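Local coordinates for transcription inhibitor protein Gfh1 (PDB 2F23), which inhibits all catalytic activities of RNA polymerase by partly occluding its substrate-binding site and so keeping nucleoside triphosphates from binding, at residues E13-Q18 with K146-V151; V102-P107 with A128-R133. One frame throughout, in Å; residues are numbered along the deposited sequence.

Contact 1: E13-Q18 with K146-V151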
loop_
_atom_site.group_PDB
_atom_site.type_symbol
_atom_site.label_atom_id
_atom_site.label_comp_id
_atom_site.label_asym_id
_atom_site.label_seq_id
_atom_site.Cartn_x
_atom_site.Cartn_y
_atom_site.Cartn_z
ATOM N N GLU A 13 7.693 -0.704 -10.002
ATOM C CA GLU A 13 7.196 0.390 -10.836
ATOM C C GLU A 13 6.070 1.150 -10.147
ATOM O O GLU A 13 6.069 2.381 -10.105
ATOM C CB GLU A 13 6.680 -0.144 -12.177
ATOM C CG GLU A 13 6.106 0.950 -13.086
ATOM C CD GLU A 13 5.611 0.415 -14.418
ATOM O OE1 GLU A 13 6.280 -0.475 -14.983
ATOM O OE2 GLU A 13 4.566 0.893 -14.904
ATOM N N ARG A 14 5.103 0.418 -9.611
ATOM C CA ARG A 14 3.980 1.061 -8.946
ATOM C C ARG A 14 4.425 1.904 -7.759
ATOM O O ARG A 14 4.006 3.050 -7.623
ATOM C CB ARG A 14 2.960 0.024 -8.481
ATOM C CG ARG A 14 2.372 -0.808 -9.605
ATOM C CD ARG A 14 1.194 -1.653 -9.133
ATOM N NE ARG A 14 -0.069 -0.918 -9.158
ATOM C CZ ARG A 14 -0.400 0.054 -8.313
ATOM N NH1 ARG A 14 0.436 0.425 -7.356
ATOM N NH2 ARG A 14 -1.575 0.656 -8.427
ATOM N N LEU A 15 5.270 1.338 -6.901
ATOM C CA LEU A 15 5.737 2.072 -5.735
ATOM C C LEU A 15 6.594 3.280 -6.095
ATOM O O LEU A 15 6.513 4.312 -5.430
ATOM C CB LEU A 15 6.501 1.136 -4.793
ATOM C CG LEU A 15 5.624 0.064 -4.138
ATOM C CD1 LEU A 15 6.483 -0.808 -3.242
ATOM C CD2 LEU A 15 4.512 0.723 -3.331
ATOM N N MET A 16 7.421 3.162 -7.131
ATOM C CA MET A 16 8.255 4.295 -7.529
ATOM C C MET A 16 7.372 5.414 -8.059
ATOM O O MET A 16 7.617 6.591 -7.787
ATOM C CB MET A 16 9.271 3.897 -8.603
ATOM C CG MET A 16 10.177 5.051 -9.058
ATOM S SD MET A 16 11.181 5.790 -7.718
ATOM C CE MET A 16 12.043 4.342 -7.216
ATOM N N GLN A 17 6.347 5.047 -8.824
ATOM C CA GLN A 17 5.425 6.043 -9.360
ATOM C C GLN A 17 4.715 6.710 -8.191
ATOM O O GLN A 17 4.520 7.923 -8.186
ATOM C CB GLN A 17 4.398 5.393 -10.292
ATOM C CG GLN A 17 5.019 4.726 -11.510
ATOM C CD GLN A 17 4.008 3.986 -12.363
ATOM O OE1 GLN A 17 3.111 3.321 -11.849
ATOM N NE2 GLN A 17 4.161 4.083 -13.679
ATOM N N GLN A 18 4.332 5.916 -7.196
ATOM C CA GLN A 18 3.658 6.469 -6.029
ATOM C C GLN A 18 4.592 7.426 -5.301
ATOM O O GLN A 18 4.165 8.483 -4.826
ATOM C CB GLN A 18 3.219 5.358 -5.079
ATOM C CG GLN A 18 2.413 5.880 -3.900
ATOM C CD GLN A 18 1.989 4.786 -2.947
ATOM O OE1 GLN A 18 1.214 5.023 -2.020
ATOM N NE2 GLN A 18 2.497 3.578 -3.166
ATOM N N LYS A 146 -10.111 1.174 1.071
ATOM C CA LYS A 146 -9.076 0.956 0.066
ATOM C C LYS A 146 -7.687 1.043 0.691
ATOM O O LYS A 146 -7.354 2.025 1.352
ATOM C CB LYS A 146 -9.217 1.996 -1.051
ATOM C CG LYS A 146 -8.278 1.816 -2.235
ATOM C CD LYS A 146 -8.446 2.971 -3.219
ATOM C CE LYS A 146 -7.586 2.796 -4.464
ATOM N NZ LYS A 146 -8.026 1.637 -5.288
ATOM N N ARG A 147 -6.879 0.011 0.475
ATOM C CA ARG A 147 -5.527 -0.028 1.018
ATOM C C ARG A 147 -4.578 -0.657 0.007
ATOM O O ARG A 147 -4.995 -1.450 -0.836
ATOM C CB ARG A 147 -5.502 -0.848 2.308
ATOM C CG ARG A 147 -6.338 -0.276 3.441
ATOM C CD ARG A 147 -5.499 0.458 4.481
ATOM N NE ARG A 147 -5.052 1.788 4.064
ATOM C CZ ARG A 147 -4.011 2.032 3.272
ATOM N NH1 ARG A 147 -3.282 1.035 2.787
ATOM N NH2 ARG A 147 -3.684 3.284 2.978
ATOM N N GLU A 148 -3.303 -0.298 0.097
ATOM C CA GLU A 148 -2.294 -0.840 -0.805
ATOM C C GLU A 148 -1.512 -1.934 -0.085
ATOM O O GLU A 148 -1.090 -1.753 1.055
ATOM C CB GLU A 148 -1.351 0.275 -1.266
ATOM C CG GLU A 148 -0.141 -0.202 -2.051
ATOM C CD GLU A 148 0.658 0.942 -2.657
ATOM O OE1 GLU A 148 0.415 1.291 -3.831
ATOM O OE2 GLU A 148 1.523 1.495 -1.953
ATOM N N PHE A 149 -1.333 -3.073 -0.749
ATOM C CA PHE A 149 -0.606 -4.193 -0.160
ATOM C C PHE A 149 0.396 -4.823 -1.105
ATOM O O PHE A 149 0.171 -4.900 -2.309
ATOM C CB PHE A 149 -1.559 -5.313 0.271
ATOM C CG PHE A 149 -2.451 -4.956 1.416
ATOM C CD1 PHE A 149 -3.742 -4.489 1.187
ATOM C CD2 PHE A 149 -2.010 -5.101 2.725
ATOM C CE1 PHE A 149 -4.581 -4.172 2.249
ATOM C CE2 PHE A 149 -2.844 -4.786 3.796
ATOM C CZ PHE A 149 -4.131 -4.320 3.555
ATOM N N ARG A 150 1.498 -5.291 -0.537
ATOM C CA ARG A 150 2.524 -5.987 -1.302
ATOM C C ARG A 150 2.290 -7.458 -0.988
ATOM O O ARG A 150 2.037 -7.811 0.163
ATOM C CB ARG A 150 3.919 -5.574 -0.829
ATOM C CG ARG A 150 5.059 -6.346 -1.475
ATOM C CD ARG A 150 6.396 -5.740 -1.079
ATOM N NE ARG A 150 6.622 -5.821 0.359
ATOM C CZ ARG A 150 7.205 -6.848 0.968
ATOM N NH1 ARG A 150 7.627 -7.889 0.263
ATOM N NH2 ARG A 150 7.366 -6.833 2.283
ATOM N N VAL A 151 2.342 -8.308 -2.009
ATOM C CA VAL A 151 2.154 -9.742 -1.809
ATOM C C VAL A 151 3.465 -10.304 -1.275
ATOM O O VAL A 151 4.487 -10.259 -1.951
ATOM C CB VAL A 151 1.793 -10.448 -3.132
ATOM C CG1 VAL A 151 1.618 -11.941 -2.898
ATOM C CG2 VAL A 151 0.515 -9.845 -3.701
#
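E148 reaches from strand 145-155 of the FKBP-like C-terminal domain to R14, L15 and Q18 on helix 9-37, the first arm of the N-terminal coiled coil, so this is a domain interface of the GreA/GreB fold. The axes of the two segments approach to 11.3 Å, their N-to-C directions 140° apart, so long side chains must span the gap. The contact fastens coiled coil to FKBP-like domain in the deposited form; the pH-induced change of orientation that regulates inhibition would plausibly remake such an interface.

The polar part centres on the E148 carboxylate. Q18 NE2 donates a nearly straight hydrogen bond of 2.6 Å to the syn lone pair of E148 OE2. OE2 lies close to the Q18 amide plane, while the amide and carboxylate planes are turned 79° apart. Both chains are extended and meet from opposite directions, with CG of E148 anti to its backbone N (chi1 172°). Glutamine suits the place because its amide can donate without adding a charge. R14, the charged partner, bends at chi3 to bring NH1 to 3.6 Å from E148 OE1, a long salt bridge.

Buried L15 makes apolar contacts with L69 of helix 46-71 and V137 of strand 137-142, its branched chain filling this junction. Toward the carboxylate it makes van der Waals contact, CD2 lying 3.4 Å from E148 OE2.

Contact 2: V102-P107 with A128-R133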
loop_
_atom_site.group_PDB
_atom_site.type_symbol
_atom_site.label_atom_id
_atom_site.label_comp_id
_atom_site.label_asym_id
_atom_site.label_seq_id
_atom_site.Cartn_x
_atom_site.Cartn_y
_atom_site.Cartn_z
ATOM N N VAL A 102 -5.187 -13.560 3.705
ATOM C CA VAL A 102 -6.500 -13.871 3.162
ATOM C C VAL A 102 -6.426 -15.163 2.376
ATOM O O VAL A 102 -5.347 -15.612 1.997
ATOM C CB VAL A 102 -6.987 -12.768 2.192
ATOM C CG1 VAL A 102 -7.041 -11.432 2.898
ATOM C CG2 VAL A 102 -6.065 -12.697 0.979
ATOM N N GLN A 103 -7.579 -15.775 2.153
ATOM C CA GLN A 103 -7.630 -16.976 1.345
ATOM C C GLN A 103 -8.715 -16.747 0.315
ATOM O O GLN A 103 -9.841 -16.385 0.660
ATOM C CB GLN A 103 -7.959 -18.226 2.168
ATOM C CG GLN A 103 -8.082 -19.461 1.283
ATOM C CD GLN A 103 -8.321 -20.744 2.051
ATOM O OE1 GLN A 103 -9.170 -20.802 2.942
ATOM N NE2 GLN A 103 -7.582 -21.792 1.691
ATOM N N VAL A 104 -8.370 -16.929 -0.953
ATOM C CA VAL A 104 -9.338 -16.756 -2.024
ATOM C C VAL A 104 -10.199 -18.016 -2.054
ATOM O O VAL A 104 -9.682 -19.129 -2.141
ATOM C CB VAL A 104 -8.638 -16.565 -3.392
ATOM C CG1 VAL A 104 -9.671 -16.488 -4.495
ATOM C CG2 VAL A 104 -7.802 -15.282 -3.378
ATOM N N VAL A 105 -11.514 -17.840 -1.959
ATOM C CA VAL A 105 -12.423 -18.980 -1.960
ATOM C C VAL A 105 -13.621 -18.724 -2.861
ATOM O O VAL A 105 -13.786 -17.627 -3.393
ATOM C CB VAL A 105 -12.940 -19.273 -0.532
ATOM C CG1 VAL A 105 -11.770 -19.629 0.385
ATOM C CG2 VAL A 105 -13.676 -18.054 0.017
ATOM N N SER A 106 -14.456 -19.739 -3.042
ATOM C CA SER A 106 -15.647 -19.563 -3.862
ATOM C C SER A 106 -16.608 -18.650 -3.112
ATOM O O SER A 106 -16.569 -18.563 -1.885
ATOM C CB SER A 106 -16.308 -20.911 -4.150
ATOM O OG SER A 106 -15.506 -21.676 -5.032
ATOM N N PRO A 107 -17.484 -17.947 -3.842
ATOM C CA PRO A 107 -18.454 -17.034 -3.235
ATOM C C PRO A 107 -19.196 -17.595 -2.024
ATOM O O PRO A 107 -19.355 -16.907 -1.018
ATOM C CB PRO A 107 -19.388 -16.714 -4.397
ATOM C CG PRO A 107 -18.445 -16.688 -5.554
ATOM C CD PRO A 107 -17.603 -17.929 -5.314
ATOM N N ALA A 128 -9.132 -8.808 -7.807
ATOM C CA ALA A 128 -7.914 -8.010 -7.857
ATOM C C ALA A 128 -6.678 -8.833 -7.490
ATOM O O ALA A 128 -5.563 -8.493 -7.882
ATOM C CB ALA A 128 -8.041 -6.810 -6.921
ATOM N N LEU A 129 -6.885 -9.913 -6.743
ATOM C CA LEU A 129 -5.790 -10.781 -6.307
ATOM C C LEU A 129 -5.466 -11.884 -7.314
ATOM O O LEU A 129 -4.308 -12.257 -7.494
ATOM C CB LEU A 129 -6.142 -11.420 -4.959
ATOM C CG LEU A 129 -6.090 -10.524 -3.718
ATOM C CD1 LEU A 129 -6.850 -11.175 -2.571
ATOM C CD2 LEU A 129 -4.637 -10.276 -3.343
ATOM N N LEU A 130 -6.490 -12.400 -7.979
ATOM C CA LEU A 130 -6.299 -13.470 -8.950
ATOM C C LEU A 130 -5.203 -13.210 -9.978
ATOM O O LEU A 130 -5.148 -12.142 -10.595
ATOM C CB LEU A 130 -7.607 -13.748 -9.692
ATOM C CG LEU A 130 -8.784 -14.305 -8.889
ATOM C CD1 LEU A 130 -9.990 -14.474 -9.810
ATOM C CD2 LEU A 130 -8.403 -15.647 -8.279
ATOM N N GLY A 131 -4.325 -14.195 -10.147
ATOM C CA GLY A 131 -3.263 -14.095 -11.127
ATOM C C GLY A 131 -2.011 -13.343 -10.730
ATOM O O GLY A 131 -1.094 -13.200 -11.543
ATOM N N HIS A 132 -1.955 -12.866 -9.492
ATOM C CA HIS A 132 -0.787 -12.122 -9.046
ATOM C C HIS A 132 0.215 -12.986 -8.305
ATOM O O HIS A 132 -0.105 -14.091 -7.867
ATOM C CB HIS A 132 -1.225 -10.920 -8.217
ATOM C CG HIS A 132 -1.854 -9.846 -9.045
ATOM N ND1 HIS A 132 -1.135 -9.094 -9.949
ATOM C CD2 HIS A 132 -3.143 -9.449 -9.167
ATOM C CE1 HIS A 132 -1.954 -8.282 -10.594
ATOM N NE2 HIS A 132 -3.178 -8.478 -10.139
ATOM N N ARG A 133 1.434 -12.472 -8.183
ATOM C CA ARG A 133 2.522 -13.212 -7.555
ATOM C C ARG A 133 3.202 -12.451 -6.433
ATOM O O ARG A 133 2.939 -11.272 -6.218
ATOM C CB ARG A 133 3.564 -13.563 -8.622
ATOM C CG ARG A 133 3.023 -14.442 -9.737
ATOM C CD ARG A 133 4.040 -14.612 -10.854
ATOM N NE ARG A 133 3.520 -15.464 -11.923
ATOM C CZ ARG A 133 3.570 -16.792 -11.919
ATOM N NH1 ARG A 133 4.123 -17.443 -10.904
ATOM N NH2 ARG A 133 3.060 -17.472 -12.938
#
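Strand 99-105 supplies V102 and V104 to this contact, and the end of helix 124-129 supplies L129 and L130. The backbones stay well apart: the closest CA atoms, those of V104 and L129, are 8.2 Å from each other, and side chains bridge the interval. At L130 the chain leaves helical geometry, and a type II beta turn runs from L129 to H132, closed by a hydrogen bond from H132 N to L129 O of 3.1 Å. G131 occupies the third position of this turn with a positive phi of 83°, where a side chain would press against the preceding carbonyl oxygen; glycine avoids that.

Alternation along the strand turns V102 and V104 to the same side, toward the helix end, while Q103 between them faces away. V102 and L129 reach toward each other tip to tip, with V102 CG2 3.9 Å from L129 CD1. The same leucine methyl lies 4.3 Å from V104 CG2, so it is shared by two valines of one strand face. In V104, with CG1 anti to the backbone N (chi1 176°), this methyl is the one that meets L130 CD2, at 4.1 Å, and CG2 the one nearest L129; the V104 and L130 side chains cross at a slant. Beta-branched valine suits an extended strand, whereas the longer leucines can cover the distance from the helix end and the turn. L129 also packs on L138 and L140 of strand 137-142.

With methyl groups alone meeting across it, the contact depends on close apolar packing. V102, V104 and L129 are buried and L130 lies at the more open edge, which fits a helix end covering one face of the sheet in the FKBP-like domain.

Contact 1 joins two domains, the coiled coil and the FKBP-like domain, and is only partly buried; contact 2 lies within the FKBP-like domain and is buried, although contact 1 is nearer the centre of the chain. Their centres are 17 Å apart, and both reach the same mixed sheet, through strand 145-155 in one and strand 99-105 in the other. The chemistry follows the place: a carboxylate with polar and charged partners serves the more open domain boundary, whereas the buried contact within the domain is made by aliphatic side chains. The two meet directly where V151 CB packs 3.4 Å from R133 O. Along the sequence, both segments of contact 2 fall between those of contact 1.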